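Local coordinates for protein ornithine cyclodeaminase (Methanocaldococcus jannaschii, PDB 3MGJ) that probably converts L-ornithine to L-proline with release of ammonia, using NAD(+) as cofactor, and is represented here by its N-terminal domain, at residues Glu5-Gly10 and Val81-Ala86; Tyr32-Phe37 and Ala49-Ile54. All blocks are in the same frame, centred on the assembly; numbering follows the deposited sequence.

In the fold
A beta-alpha-beta-beta-alpha-beta chain folded on one antiparallel sheet, with the strand order of the ferredoxin-like fold, places both contacts in the same layer. Interaction 1 joins the first strand, 2-10, to the last, 78-83; interaction 2 falls between them in sequence and closes the hairpin of strands 31-38 and 47-55. Their centres lie about 9 Å apart. Strands 2-10 and 47-55 are neighbours in the middle of the sheet, so the two contacts are continuous: I6 N lies 2.8 Å from I51 O, a probable hydrogen bond, as is the L8-A49 link. In this N-terminal domain a long-range pairing of the first and last strands and a local hairpin thus make up one continuous sheet.

Interaction 1: Glu5-Gly10 and Val81-Ala86; sequences EIELRG and VELQPA
E7 and V81 meet as an antiparallel hydrogen-bonded pair where the first and last strands of a ferredoxin-like fold run side by side. The E7 N to V81 O bond measures 2.9 Å, and V81 N returns one of 3.1 Å to E7 O, so the two residues hold each other through both peptide groups. Two residues on from V81, and two back from E7, L83 N donates to E5 O at 2.8 Å. Between these bonds I6 faces E82 as a non-hydrogen-bonded pair, with the two CA atoms 4.3 Å apart.

The side chains divide between the faces. I6 and E82 point to the side covered by helix 58-74, where both touch L65 and I6 also packs on I51 of strand 47-55. E5, E7, V81 and L83 point the other way. On that face E7 CB rests on V81 CG2 at 4.1 Å, while the remainder of the glutamate runs on extended, and its OE1 has a long, weak ion pair with K50. K50 also touches both E5 and L83, which ties the contact to the neighbouring strand.

E5 and L83 supply the closest side-chain approach. With CG turned anti to the backbone N (chi1 -160°) and the chain straight beyond it, E5 carries its carboxylate obliquely across the leucine side chain. One methyl of L83 does the touching: it lies over the flat of the carboxylate and not beyond its oxygens, with L83 CD1 3.5 Å from E5 CD and at nearly the same distance from OE2.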
loop_
_atom_site.group_PDB
_atom_site.type_symbol
_atom_site.label_atom_id
_atom_site.label_comp_id
_atom_site.label_asym_id
_atom_site.label_seq_id
_atom_site.Cartn_x
_atom_site.Cartn_y
_atom_site.Cartn_z
ATOM N N GLU A 5 12.391 9.372 7.941
ATOM C CA GLU A 5 11.111 8.941 7.416
ATOM C C GLU A 5 10.884 9.587 6.063
ATOM O O GLU A 5 11.134 10.773 5.892
ATOM C CB GLU A 5 10.021 9.362 8.385
ATOM C CG GLU A 5 8.735 8.598 8.249
ATOM C CD GLU A 5 7.641 9.141 9.166
ATOM O OE1 GLU A 5 7.962 9.994 10.032
ATOM O OE2 GLU A 5 6.464 8.713 9.021
ATOM N N ILE A 6 10.437 8.810 5.086
ATOM C CA ILE A 6 10.133 9.375 3.774
ATOM C C ILE A 6 8.689 9.127 3.422
ATOM O O ILE A 6 8.016 8.365 4.084
ATOM C CB ILE A 6 11.031 8.804 2.646
ATOM C CG1 ILE A 6 10.654 7.362 2.339
ATOM C CG2 ILE A 6 12.474 8.907 3.038
ATOM C CD1 ILE A 6 10.982 6.942 0.961
ATOM N N GLU A 7 8.211 9.766 2.369
ATOM C CA GLU A 7 6.851 9.537 1.922
ATOM C C GLU A 7 6.792 9.449 0.417
ATOM O O GLU A 7 7.364 10.268 -0.266
ATOM C CB GLU A 7 5.972 10.655 2.425
ATOM C CG GLU A 7 4.570 10.627 1.959
ATOM C CD GLU A 7 3.783 11.695 2.671
ATOM O OE1 GLU A 7 3.532 11.505 3.876
ATOM O OE2 GLU A 7 3.456 12.741 2.057
ATOM N N LEU A 8 6.152 8.411 -0.100
ATOM C CA LEU A 8 5.881 8.352 -1.528
ATOM C C LEU A 8 4.497 8.883 -1.728
ATOM O O LEU A 8 3.654 8.752 -0.860
ATOM C CB LEU A 8 5.954 6.929 -2.074
ATOM C CG LEU A 8 7.327 6.285 -2.215
ATOM C CD1 LEU A 8 8.336 7.355 -2.517
ATOM C CD2 LEU A 8 7.695 5.578 -0.951
ATOM N N ARG A 9 4.255 9.478 -2.879
ATOM C CA ARG A 9 2.955 10.062 -3.155
ATOM C C ARG A 9 2.605 9.816 -4.616
ATOM O O ARG A 9 3.463 9.878 -5.496
ATOM C CB ARG A 9 3.005 11.548 -2.844
ATOM C CG ARG A 9 1.693 12.252 -2.797
ATOM C CD ARG A 9 1.927 13.756 -2.781
ATOM N NE ARG A 9 0.684 14.526 -2.683
ATOM C CZ ARG A 9 -0.088 14.876 -3.714
ATOM N NH1 ARG A 9 0.221 14.517 -4.962
ATOM N NH2 ARG A 9 -1.188 15.588 -3.490
ATOM N N GLY A 10 1.342 9.494 -4.868
ATOM C CA GLY A 10 0.870 9.289 -6.222
ATOM C C GLY A 10 0.209 7.951 -6.467
ATOM O O GLY A 10 -0.771 7.591 -5.818
ATOM N N VAL A 81 9.430 12.422 -0.987
ATOM C CA VAL A 81 9.898 13.524 -0.138
ATOM C C VAL A 81 10.335 13.000 1.204
ATOM O O VAL A 81 9.932 11.928 1.606
ATOM C CB VAL A 81 8.825 14.606 0.156
ATOM C CG1 VAL A 81 8.232 15.150 -1.118
ATOM C CG2 VAL A 81 7.764 14.064 1.091
ATOM N N GLU A 82 11.151 13.780 1.906
ATOM C CA GLU A 82 11.572 13.424 3.243
ATOM C C GLU A 82 10.676 14.085 4.264
ATOM O O GLU A 82 10.087 15.128 4.010
ATOM C CB GLU A 82 13.020 13.819 3.478
ATOM C CG GLU A 82 13.999 13.010 2.648
ATOM C CD GLU A 82 15.432 13.515 2.756
ATOM O OE1 GLU A 82 15.822 14.011 3.844
ATOM O OE2 GLU A 82 16.167 13.405 1.746
ATOM N N LEU A 83 10.569 13.447 5.421
ATOM C CA LEU A 83 9.827 13.999 6.537
ATOM C C LEU A 83 10.780 14.308 7.692
ATOM O O LEU A 83 11.588 13.456 8.089
ATOM C CB LEU A 83 8.751 13.020 7.012
ATOM C CG LEU A 83 7.699 12.488 6.030
ATOM C CD1 LEU A 83 6.776 11.548 6.772
ATOM C CD2 LEU A 83 6.896 13.588 5.347
ATOM N N GLN A 84 10.680 15.529 8.219
ATOM C CA GLN A 84 11.363 15.894 9.452
ATOM C C GLN A 84 10.652 15.319 10.673
ATOM O O GLN A 84 9.461 15.523 10.855
ATOM C CB GLN A 84 11.486 17.412 9.604
ATOM C CG GLN A 84 12.540 17.801 10.622
ATOM C CD GLN A 84 12.395 19.219 11.100
ATOM O OE1 GLN A 84 11.419 19.562 11.774
ATOM N NE2 GLN A 84 13.371 20.065 10.757
ATOM N N PRO A 85 11.399 14.621 11.531
ATOM C CA PRO A 85 10.807 14.053 12.742
ATOM C C PRO A 85 10.510 15.144 13.760
ATOM O O PRO A 85 11.240 16.131 13.845
ATOM C CB PRO A 85 11.930 13.162 13.297
ATOM C CG PRO A 85 13.074 13.286 12.335
ATOM C CD PRO A 85 12.864 14.506 11.537
ATOM N N ALA A 86 9.468 14.961 14.550
ATOM C CA ALA A 86 9.240 15.861 15.659
ATOM C C ALA A 86 10.292 15.633 16.727
ATOM O O ALA A 86 10.176 16.143 17.827
ATOM C CB ALA A 86 7.859 15.666 16.229
#

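Interaction 2: Tyr32-Phe37 and Ala49-Ile54; sequences YKVLEF and AKILVI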
loop_
_atom_site.group_PDB
_atom_site.type_symbol
_atom_site.label_atom_id
_atom_site.label_comp_id
_atom_site.label_asym_id
_atom_site.label_seq_id
_atom_site.Cartn_x
_atom_site.Cartn_y
_atom_site.Cartn_z
ATOM N N TYR A 32 13.781 -1.188 6.128
ATOM C CA TYR A 32 12.682 -0.253 6.071
ATOM C C TYR A 32 11.520 -0.842 6.839
ATOM O O TYR A 32 11.459 -2.045 7.099
ATOM C CB TYR A 32 12.244 -0.060 4.624
ATOM C CG TYR A 32 11.726 -1.358 4.035
ATOM C CD1 TYR A 32 10.378 -1.727 4.160
ATOM C CD2 TYR A 32 12.591 -2.240 3.396
ATOM C CE1 TYR A 32 9.917 -2.908 3.644
ATOM C CE2 TYR A 32 12.125 -3.436 2.875
ATOM C CZ TYR A 32 10.797 -3.756 3.002
ATOM O OH TYR A 32 10.360 -4.941 2.478
ATOM N N LYS A 33 10.579 0.025 7.167
ATOM C CA LYS A 33 9.326 -0.390 7.743
ATOM C C LYS A 33 8.270 0.566 7.247
ATOM O O LYS A 33 8.406 1.775 7.390
ATOM C CB LYS A 33 9.406 -0.331 9.248
ATOM C CG LYS A 33 8.076 -0.396 9.925
ATOM C CD LYS A 33 7.874 -1.710 10.651
ATOM C CE LYS A 33 6.685 -1.599 11.566
ATOM N NZ LYS A 33 6.100 -2.917 11.846
ATOM N N VAL A 34 7.225 0.024 6.645
ATOM C CA VAL A 34 6.114 0.843 6.206
ATOM C C VAL A 34 5.280 1.260 7.415
ATOM O O VAL A 34 4.792 0.416 8.153
ATOM C CB VAL A 34 5.257 0.085 5.193
ATOM C CG1 VAL A 34 4.211 1.000 4.583
ATOM C CG2 VAL A 34 6.151 -0.508 4.124
ATOM N N LEU A 35 5.131 2.564 7.611
ATOM C CA LEU A 35 4.483 3.117 8.793
ATOM C C LEU A 35 3.025 3.384 8.564
ATOM O O LEU A 35 2.187 3.031 9.381
ATOM C CB LEU A 35 5.144 4.431 9.203
ATOM C CG LEU A 35 6.539 4.353 9.821
ATOM C CD1 LEU A 35 6.997 5.738 10.175
ATOM C CD2 LEU A 35 6.551 3.457 11.035
ATOM N N GLU A 36 2.733 4.049 7.457
ATOM C CA GLU A 36 1.366 4.384 7.089
ATOM C C GLU A 36 1.106 4.098 5.620
ATOM O O GLU A 36 2.017 4.049 4.807
ATOM C CB GLU A 36 1.070 5.855 7.393
ATOM C CG GLU A 36 1.338 6.206 8.836
ATOM C CD GLU A 36 0.802 7.560 9.230
ATOM O OE1 GLU A 36 0.222 8.264 8.367
ATOM O OE2 GLU A 36 0.958 7.911 10.418
ATOM N N PHE A 37 -0.157 3.911 5.287
ATOM C CA PHE A 37 -0.546 3.794 3.902
ATOM C C PHE A 37 -1.964 4.307 3.737
ATOM O O PHE A 37 -2.884 3.765 4.325
ATOM C CB PHE A 37 -0.455 2.350 3.439
ATOM C CG PHE A 37 -0.412 2.215 1.967
ATOM C CD1 PHE A 37 -1.544 2.434 1.206
ATOM C CD2 PHE A 37 0.761 1.909 1.330
ATOM C CE1 PHE A 37 -1.517 2.338 -0.176
ATOM C CE2 PHE A 37 0.798 1.802 -0.053
ATOM C CZ PHE A 37 -0.353 2.015 -0.808
ATOM N N ALA A 49 2.364 6.669 0.968
ATOM C CA ALA A 49 2.957 5.729 1.888
ATOM C C ALA A 49 4.043 6.433 2.690
ATOM O O ALA A 49 4.835 7.182 2.140
ATOM C CB ALA A 49 3.534 4.577 1.116
ATOM N N LYS A 50 4.061 6.216 3.996
ATOM C CA LYS A 50 5.196 6.628 4.805
ATOM C C LYS A 50 6.056 5.412 5.151
ATOM O O LYS A 50 5.573 4.411 5.646
ATOM C CB LYS A 50 4.753 7.329 6.079
ATOM C CG LYS A 50 4.042 8.617 5.881
ATOM C CD LYS A 50 3.810 9.259 7.223
ATOM C CE LYS A 50 3.248 10.664 7.084
ATOM N NZ LYS A 50 1.792 10.737 7.345
ATOM N N ILE A 51 7.342 5.519 4.875
ATOM C CA ILE A 51 8.280 4.449 5.083
ATOM C C ILE A 51 9.430 5.010 5.881
ATOM O O ILE A 51 9.960 6.067 5.549
ATOM C CB ILE A 51 8.849 3.978 3.750
ATOM C CG1 ILE A 51 7.729 3.436 2.872
ATOM C CG2 ILE A 51 9.952 2.974 3.965
ATOM C CD1 ILE A 51 8.055 3.452 1.419
ATOM N N LEU A 52 9.788 4.294 6.939
ATOM C CA LEU A 52 10.966 4.569 7.740
ATOM C C LEU A 52 12.156 3.819 7.160
ATOM O O LEU A 52 12.068 2.627 6.883
ATOM C CB LEU A 52 10.705 4.081 9.149
ATOM C CG LEU A 52 11.624 4.423 10.306
ATOM C CD1 LEU A 52 11.388 5.849 10.740
ATOM C CD2 LEU A 52 11.297 3.452 11.426
ATOM N N VAL A 53 13.263 4.528 6.964
ATOM C CA VAL A 53 14.475 3.963 6.386
ATOM C C VAL A 53 15.516 3.899 7.472
ATOM O O VAL A 53 15.703 4.851 8.200
ATOM C CB VAL A 53 15.011 4.845 5.246
ATOM C CG1 VAL A 53 16.295 4.269 4.687
ATOM C CG2 VAL A 53 13.987 4.957 4.158
ATOM N N ILE A 54 16.190 2.775 7.594
ATOM C CA ILE A 54 17.122 2.580 8.687
ATOM C C ILE A 54 18.481 2.120 8.164
ATOM O O ILE A 54 18.588 1.150 7.418
ATOM C CB ILE A 54 16.595 1.518 9.652
ATOM C CG1 ILE A 54 15.102 1.723 9.914
ATOM C CG2 ILE A 54 17.381 1.543 10.919
ATOM C CD1 ILE A 54 14.458 0.597 10.672
#
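A classic beta bulge interrupts the hairpin of strands 31-38 and 47-55 in this ferredoxin-like domain, with L35 and E36 both set against K50. The extra residue is taken up at L35, whose psi of -49° departs from extended strand geometry. K50 O collects both amides of the bulge, L35 N at 2.7 Å and, weakly, E36 N at 3.4 Å. On one flank K33 and L52 form a hydrogen-bonded pair; on the other, K50 N reaches E36 O from above its carbonyl plane.

Because the register slips, L35 and E36 turn their side chains to the same face, with K33, K50 and L52. L35 lays CD1 obliquely across L52 CB at 4.2 Å. E36 and K50 run side by side in the same direction, each with CG beside its backbone N, until a bend at the last lysine torsion (chi4 102°) brings the ammonium to the glutamate. A methionine in place of K50 would probably leave the E36 carboxylate without its charged mate and take away the weak ion pair to E7.

The opposite face turns toward helix 17-27. Y32 has its ring stacked with F22, and Y32 CB touches I51 CG2 at 3.9 Å. F37 packs CD2 against A49 CB, also at 3.9 Å, and its ring stacks on F37 of the second subunit, so this end of the hairpin takes part in the dimer. In the salt bridge on the first face, K50 NZ meets E36 OE1 at 3.1 Å from above the carboxylate plane, 59° out of it.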